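Local coordinates for putative decarboxylase involved in desferrioxamine biosynthesis (Erwinia amylovora, PDB 5O5C), which probably decarboxylates lysine with the help of pyridoxal 5'-phosphate, a step in the biosynthesis of the siderophore desferrioxamine, at residues W37-Q40 with T41-V44; D150-L153 with S154-L158; S285-C288 with K289-M293. All blocks are in the same frame, centred on the assembly; numbering follows the deposited sequence.

Interaction 1. Residues W37-Q40 with T41-V44; sequences WARQ and TEQV
Thr41 lies one helical turn beyond Trp37, and its methyl group covers part of the indole. CG2 sits 3.9 Å from the centroid of the five-membered ring of Trp37, 29° off the ring normal, which meets the geometry of a CH-pi contact; the closest ring atom is NE1, 3.6 Å from CG2. The indole reaches this position because CG of Trp37 stands anti to the backbone N (chi1 174°), which swings the ring forward, toward Thr41.

Among the polar contacts, the hydroxyl of Thr41 turns back to the main chain. With chi1 at 59°, OG1 is set between the backbone N and the carbonyl carbon and donates to Ala38 O from above the carbonyl plane, off the lone pairs; the 2.5 Å length is doubtful. The same oxygen accepts Glu42 N at 2.8 Å, and the two donors come from one face of the carbonyl plane. The helical i to i+4 pattern continues with Gln43 N to Arg39 O and Val44 N to Gln40 O.

As for charge, Arg39 and Glu42 are neighbours rather than a salt bridge: Arg39 NE and Glu42 OE1 are 5.5 Å apart, leaving at most a long-range attraction.

Met48 and Leu45 of the second subunit pack on Trp37 and Thr41. Bonded within its own helix, the buried Thr41 hydroxyl is satisfied locally and its methyl is left for packing, while Gln40 NE2 and Thr41 O make the polar links, to Leu116 O and Gln123 NE2 of the second subunit.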
loop_
_atom_site.group_PDB
_atom_site.type_symbol
_atom_site.label_atom_id
_atom_site.label_comp_id
_atom_site.label_asym_id
_atom_site.label_seq_id
_atom_site.Cartn_x
_atom_site.Cartn_y
_atom_site.Cartn_z
ATOM N N TRP B 37 -24.444 8.036 -9.058
ATOM C CA TRP B 37 -23.562 6.926 -8.775
ATOM C C TRP B 37 -24.082 5.647 -9.435
ATOM O O TRP B 37 -23.293 4.949 -10.100
ATOM C CB TRP B 37 -23.401 6.748 -7.266
ATOM C CG TRP B 37 -22.638 5.569 -6.850
ATOM C CD1 TRP B 37 -21.411 5.186 -7.305
ATOM C CD2 TRP B 37 -23.027 4.600 -5.876
ATOM N NE1 TRP B 37 -21.007 4.040 -6.667
ATOM C CE2 TRP B 37 -21.989 3.653 -5.794
ATOM C CE3 TRP B 37 -24.158 4.433 -5.078
ATOM C CZ2 TRP B 37 -22.031 2.591 -4.931
ATOM C CZ3 TRP B 37 -24.207 3.377 -4.229
ATOM C CH2 TRP B 37 -23.152 2.454 -4.158
ATOM N N ALA B 38 -25.377 5.327 -9.252
ATOM C CA ALA B 38 -25.874 4.006 -9.674
ATOM C C ALA B 38 -25.937 3.863 -11.198
ATOM O O ALA B 38 -25.754 2.748 -11.722
ATOM C CB ALA B 38 -27.212 3.662 -9.048
ATOM N N ARG B 39 -26.185 4.980 -11.897
ATOM C CA ARG B 39 -26.222 4.978 -13.371
ATOM C C ARG B 39 -24.821 4.839 -13.959
ATOM O O ARG B 39 -24.627 4.142 -14.966
ATOM C CB ARG B 39 -26.937 6.226 -13.917
ATOM C CG ARG B 39 -28.438 6.169 -13.616
ATOM C CD ARG B 39 -29.259 7.206 -14.369
ATOM N NE ARG B 39 -30.658 7.174 -13.918
ATOM C CZ ARG B 39 -31.298 8.121 -13.205
ATOM N NH1 ARG B 39 -30.708 9.269 -12.835
ATOM N NH2 ARG B 39 -32.577 7.926 -12.870
ATOM N N GLN B 40 -23.853 5.501 -13.321
ATOM C CA GLN B 40 -22.444 5.324 -13.712
ATOM C C GLN B 40 -22.054 3.864 -13.470
ATOM O O GLN B 40 -21.317 3.282 -14.237
ATOM C CB GLN B 40 -21.510 6.351 -13.020
ATOM C CG GLN B 40 -20.580 5.843 -11.938
ATOM C CD GLN B 40 -19.716 6.910 -11.300
ATOM O OE1 GLN B 40 -19.963 8.086 -11.427
ATOM N NE2 GLN B 40 -18.733 6.483 -10.551
ATOM N N THR B 41 -22.565 3.267 -12.409
ATOM C CA THR B 41 -22.191 1.872 -12.104
ATOM C C THR B 41 -22.867 0.959 -13.112
ATOM O O THR B 41 -22.256 0.006 -13.581
ATOM C CB THR B 41 -22.507 1.499 -10.657
ATOM O OG1 THR B 41 -23.898 1.676 -10.430
ATOM C CG2 THR B 41 -21.772 2.369 -9.713
ATOM N N GLU B 42 -24.086 1.313 -13.525
ATOM C CA GLU B 42 -24.776 0.615 -14.591
ATOM C C GLU B 42 -24.047 0.672 -15.929
ATOM O O GLU B 42 -23.930 -0.359 -16.580
ATOM C CB GLU B 42 -26.251 1.084 -14.711
ATOM C CG GLU B 42 -27.066 0.443 -13.584
ATOM C CD GLU B 42 -28.360 1.135 -13.272
ATOM O OE1 GLU B 42 -28.740 2.072 -13.990
ATOM O OE2 GLU B 42 -29.021 0.717 -12.295
ATOM N N GLN B 43 -23.508 1.837 -16.294
ATOM C CA GLN B 43 -22.704 1.953 -17.505
ATOM C C GLN B 43 -21.460 1.046 -17.483
ATOM O O GLN B 43 -21.178 0.387 -18.470
ATOM C CB GLN B 43 -22.256 3.396 -17.748
ATOM C CG GLN B 43 -23.352 4.393 -18.115
ATOM C CD GLN B 43 -22.821 5.832 -18.223
ATOM O OE1 GLN B 43 -23.150 6.552 -19.174
ATOM N NE2 GLN B 43 -22.000 6.250 -17.256
ATOM N N VAL B 44 -20.709 1.017 -16.375
ATOM C CA VAL B 44 -19.472 0.215 -16.334
ATOM C C VAL B 44 -19.748 -1.291 -16.400
ATOM O O VAL B 44 -18.969 -2.054 -17.021
ATOM C CB VAL B 44 -18.606 0.578 -15.121
ATOM C CG1 VAL B 44 -17.532 -0.479 -14.849
ATOM C CG2 VAL B 44 -18.002 1.976 -15.296
#

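Interaction 2. Residues D150-L153 with S154-L158; sequences DWTL and SRIGL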
loop_
_atom_site.group_PDB
_atom_site.type_symbol
_atom_site.label_atom_id
_atom_site.label_comp_id
_atom_site.label_asym_id
_atom_site.label_seq_id
_atom_site.Cartn_x
_atom_site.Cartn_y
_atom_site.Cartn_z
ATOM N N ASP B 150 -7.131 -12.626 13.275
ATOM C CA ASP B 150 -7.236 -13.683 14.304
ATOM C C ASP B 150 -7.616 -14.992 13.652
ATOM O O ASP B 150 -7.035 -15.974 13.984
ATOM C CB ASP B 150 -8.278 -13.393 15.345
ATOM C CG ASP B 150 -7.927 -12.206 16.271
ATOM O OD1 ASP B 150 -6.745 -11.800 16.488
ATOM O OD2 ASP B 150 -8.907 -11.710 16.821
ATOM N N TRP B 151 -8.580 -14.994 12.741
ATOM C CA TRP B 151 -8.887 -16.200 11.953
ATOM C C TRP B 151 -7.659 -16.743 11.198
ATOM O O TRP B 151 -7.434 -17.961 11.139
ATOM C CB TRP B 151 -10.025 -15.930 10.966
ATOM C CG TRP B 151 -10.331 -17.081 10.011
ATOM C CD1 TRP B 151 -11.177 -18.120 10.259
ATOM C CD2 TRP B 151 -9.834 -17.279 8.664
ATOM N NE1 TRP B 151 -11.212 -18.969 9.180
ATOM C CE2 TRP B 151 -10.420 -18.476 8.177
ATOM C CE3 TRP B 151 -8.934 -16.588 7.842
ATOM C CZ2 TRP B 151 -10.141 -19.008 6.899
ATOM C CZ3 TRP B 151 -8.649 -17.117 6.548
ATOM C CH2 TRP B 151 -9.268 -18.321 6.099
ATOM N N THR B 152 -6.880 -15.853 10.595
ATOM C CA THR B 152 -5.651 -16.292 9.914
ATOM C C THR B 152 -4.682 -16.904 10.907
ATOM O O THR B 152 -4.124 -17.978 10.698
ATOM C CB THR B 152 -5.001 -15.147 9.114
ATOM O OG1 THR B 152 -5.961 -14.652 8.193
ATOM C CG2 THR B 152 -3.879 -15.672 8.348
ATOM N N LEU B 153 -4.487 -16.241 12.008
ATOM C CA LEU B 153 -3.549 -16.746 13.000
ATOM C C LEU B 153 -3.956 -18.149 13.548
ATOM O O LEU B 153 -3.090 -18.991 13.850
ATOM C CB LEU B 153 -3.446 -15.800 14.154
ATOM C CG LEU B 153 -2.677 -14.507 13.940
ATOM C CD1 LEU B 153 -3.095 -13.636 15.081
ATOM C CD2 LEU B 153 -1.166 -14.699 13.941
ATOM N N SER B 154 -5.259 -18.366 13.669
ATOM C CA SER B 154 -5.798 -19.690 13.982
ATOM C C SER B 154 -5.401 -20.768 12.993
ATOM O O SER B 154 -5.198 -21.925 13.381
ATOM C CB SER B 154 -7.310 -19.635 14.077
ATOM O OG SER B 154 -7.816 -20.860 14.530
ATOM N N ARG B 155 -5.264 -20.403 11.723
ATOM C CA ARG B 155 -4.939 -21.368 10.692
ATOM C C ARG B 155 -3.462 -21.605 10.626
ATOM O O ARG B 155 -3.042 -22.713 10.280
ATOM C CB ARG B 155 -5.430 -20.860 9.367
ATOM C CG ARG B 155 -6.932 -20.668 9.347
ATOM C CD ARG B 155 -7.497 -21.885 8.792
ATOM N NE ARG B 155 -8.935 -21.939 8.748
ATOM C CZ ARG B 155 -9.594 -22.708 7.891
ATOM N NH1 ARG B 155 -8.942 -23.431 6.987
ATOM N NH2 ARG B 155 -10.901 -22.792 7.970
ATOM N N ILE B 156 -2.664 -20.574 10.935
ATOM C CA ILE B 156 -1.209 -20.741 10.986
ATOM C C ILE B 156 -0.820 -21.605 12.182
ATOM O O ILE B 156 0.152 -22.385 12.104
ATOM C CB ILE B 156 -0.485 -19.397 11.099
ATOM C CG1 ILE B 156 -0.540 -18.643 9.785
ATOM C CG2 ILE B 156 0.976 -19.539 11.517
ATOM C CD1 ILE B 156 -0.349 -17.136 9.971
ATOM N N GLY B 157 -1.559 -21.419 13.283
ATOM C CA GLY B 157 -1.285 -22.126 14.531
ATOM C C GLY B 157 -0.349 -21.394 15.476
ATOM O O GLY B 157 0.176 -21.983 16.410
ATOM N N LEU B 158 -0.123 -20.109 15.246
ATOM C CA LEU B 158 0.681 -19.323 16.189
ATOM C C LEU B 158 0.052 -19.285 17.613
ATOM O O LEU B 158 -1.161 -19.336 17.771
ATOM C CB LEU B 158 0.921 -17.914 15.633
ATOM C CG LEU B 158 1.811 -17.906 14.373
ATOM C CD1 LEU B 158 1.991 -16.525 13.776
ATOM C CD2 LEU B 158 3.166 -18.564 14.568
#
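Trp151 overlaps the side chain of Arg155, one turn further along helix 140-156. The guanidinium meets the rim of the indole with one of its faces, not in a flat stack: the two planes are 46° apart, and CZ2 of Trp151 stands 3.5 Å above the guanidinium plane, offset toward its rim. The nearest side-chain atoms are Trp151 CZ2 and Arg155 NE, at 3.7 Å. Arg155 CG lies 4.2 Å above the indole plane of Trp151, over its centre. A bend at chi2 of Arg155 (-95°) turns the chain beyond CG toward the tryptophan.

Both polar ends continue into a shared partner, since Asp77 of the second subunit accepts a hydrogen bond from Trp151 NE1 and forms a salt bridge with Arg155 NH2, both through OD1. Arg155 NH1 donates to Leu306 O within the chain. The carboxylate would help hold the indole and guanidinium in their relative positions.

Residues 150-156 are the last turns of helix 140-156, packed on the large mixed sheet of the fold type I (aspartate aminotransferase) PLP enzymes. Thr152 O accepts both Ile156 N, at 3.0 Å, and Arg155 N, which comes from above the carbonyl plane. Gly157, with phi at 91°, is the first residue to leave helical geometry; its N still reaches Leu153 O at 2.9 Å, and Leu158 N makes a weak bond (3.5 Å) to the same Leu153 O.

Where the chain turns away, Leu158 folds back on the helix: its CD1 meets CD2 of Leu153 at 3.7 Å. Phe342 of strand 339-343 touches Leu153, Thr152 and Ile156.

Interaction 3. Residues S285-C288 with K289-M293; sequences SELC and KHHGM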
loop_
_atom_site.group_PDB
_atom_site.type_symbol
_atom_site.label_atom_id
_atom_site.label_comp_id
_atom_site.label_asym_id
_atom_site.label_seq_id
_atom_site.Cartn_x
_atom_site.Cartn_y
_atom_site.Cartn_z
ATOM N N SER B 285 13.660 -24.141 12.136
ATOM C CA SER B 285 13.205 -23.601 13.413
ATOM C C SER B 285 14.046 -24.137 14.594
ATOM O O SER B 285 14.242 -23.429 15.561
ATOM C CB SER B 285 11.731 -23.952 13.614
ATOM O OG SER B 285 11.282 -23.612 14.910
ATOM N N GLU B 286 14.514 -25.389 14.501
ATOM C CA GLU B 286 15.473 -25.972 15.476
ATOM C C GLU B 286 16.863 -25.253 15.398
ATOM O O GLU B 286 17.450 -24.843 16.416
ATOM C CB GLU B 286 15.648 -27.491 15.269
ATOM C CG GLU B 286 14.445 -28.228 14.663
ATOM C CD GLU B 286 14.439 -29.734 14.888
ATOM O OE1 GLU B 286 15.538 -30.325 15.065
ATOM O OE2 GLU B 286 13.333 -30.324 14.862
ATOM N N LEU B 287 17.361 -25.042 14.189
ATOM C CA LEU B 287 18.602 -24.307 14.043
ATOM C C LEU B 287 18.451 -22.897 14.629
ATOM O O LEU B 287 19.307 -22.431 15.404
ATOM C CB LEU B 287 19.041 -24.264 12.571
ATOM C CG LEU B 287 20.513 -23.919 12.332
ATOM C CD1 LEU B 287 21.108 -24.667 11.154
ATOM C CD2 LEU B 287 20.749 -22.431 12.170
ATOM N N CYS B 288 17.368 -22.225 14.250
ATOM C CA CYS B 288 17.111 -20.907 14.764
ATOM C C CYS B 288 17.124 -20.833 16.295
ATOM O O CYS B 288 17.849 -20.049 16.838
ATOM C CB CYS B 288 15.815 -20.354 14.231
ATOM S SG CYS B 288 16.018 -19.816 12.533
ATOM N N LYS B 289 16.344 -21.664 16.970
ATOM C CA LYS B 289 16.292 -21.620 18.430
ATOM C C LYS B 289 17.677 -21.890 19.058
ATOM O O LYS B 289 18.116 -21.172 19.983
ATOM C CB LYS B 289 15.229 -22.580 18.944
ATOM C CG LYS B 289 13.824 -22.182 18.508
ATOM C CD LYS B 289 12.703 -22.882 19.248
ATOM C CE LYS B 289 11.388 -22.139 19.060
ATOM N NZ LYS B 289 11.274 -20.833 19.809
ATOM N N HIS B 290 18.385 -22.882 18.519
ATOM C CA HIS B 290 19.721 -23.196 18.978
ATOM C C HIS B 290 20.648 -21.978 18.937
ATOM O O HIS B 290 21.462 -21.808 19.832
ATOM C CB HIS B 290 20.330 -24.365 18.193
ATOM C CG HIS B 290 21.569 -24.919 18.820
ATOM N ND1 HIS B 290 22.556 -25.546 18.091
ATOM C CD2 HIS B 290 21.989 -24.929 20.107
ATOM C CE1 HIS B 290 23.518 -25.937 18.905
ATOM N NE2 HIS B 290 23.208 -25.558 20.129
ATOM N N HIS B 291 20.503 -21.118 17.939
ATOM C CA HIS B 291 21.389 -19.936 17.818
ATOM C C HIS B 291 20.673 -18.623 18.168
ATOM O O HIS B 291 21.120 -17.559 17.740
ATOM C CB HIS B 291 21.903 -19.825 16.396
ATOM C CG HIS B 291 22.879 -20.884 16.010
ATOM N ND1 HIS B 291 24.223 -20.787 16.294
ATOM C CD2 HIS B 291 22.725 -22.015 15.281
ATOM C CE1 HIS B 291 24.850 -21.834 15.782
ATOM N NE2 HIS B 291 23.967 -22.583 15.145
ATOM N N GLY B 292 19.558 -18.700 18.887
ATOM C CA GLY B 292 18.714 -17.511 19.229
ATOM C C GLY B 292 18.148 -16.661 18.092
ATOM O O GLY B 292 17.838 -15.459 18.270
ATOM N N MET B 293 18.021 -17.249 16.917
ATOM C CA MET B 293 17.676 -16.463 15.715
ATOM C C MET B 293 16.186 -16.295 15.496
ATOM O O MET B 293 15.416 -17.116 15.905
ATOM C CB MET B 293 18.297 -17.081 14.466
ATOM C CG MET B 293 19.796 -16.900 14.438
ATOM S SD MET B 293 20.432 -17.213 12.817
ATOM C CE MET B 293 20.281 -18.995 12.663
#
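Cys288 O takes a hydrogen bond from five residues ahead, Met293 N, at 2.8 Å and with an N-H...O angle of 162°, although the donor stands above the carbonyl plane. With Gly292 N bonded to Lys289 O at 3.1 Å, this completes a Schellman motif, in which Gly292 is the C-prime residue at positive phi (58°). The motif ends helix 281-290 and sends the chain into strand 294-299, inside the beta-alpha-beta unit that begins with strand 262-269.

Ordinary helical bonding precedes it: Lys289 N donates to Ser285 O and His290 N to Glu286 O. His291 N then reaches Leu287 O at 3.1 Å and makes a weak second bond to Cys288 O.

Side chains close over the turn. SG of Cys288 lies 4.1 Å from CB of Met293, and both residues pack on Val266 of strand 262-269. Leu287 and His291 touch Val253 of helix 246-258. The bend at chi3 of Met293 (-72°) carries its terminal methyl round to Leu287, where CE and CD2 meet at 3.5 Å; the same CD2 of Leu287 touches CD2 of the His291 ring at 3.7 Å.

All three contacts are local, each within a helix or at its end. Interaction 2 is the most central, its centre about 19 Å from that of the chain, against 27 Å for interaction 3 and 32 Å for interaction 1, which is peripheral yet covered by the second subunit. Interaction 1 lies in the first half of helix 34-53, its hydroxyl bonded to the helix's own backbone; interactions 2 and 3 end helices at a glycine of positive phi, with the full Schellman pair in interaction 3 and a weak bond of that spacing in interaction 2. The second subunit meets interaction 1 through packing and side-chain amides, interaction 2 through its Asp77 and Leu76, and interaction 3 not at all.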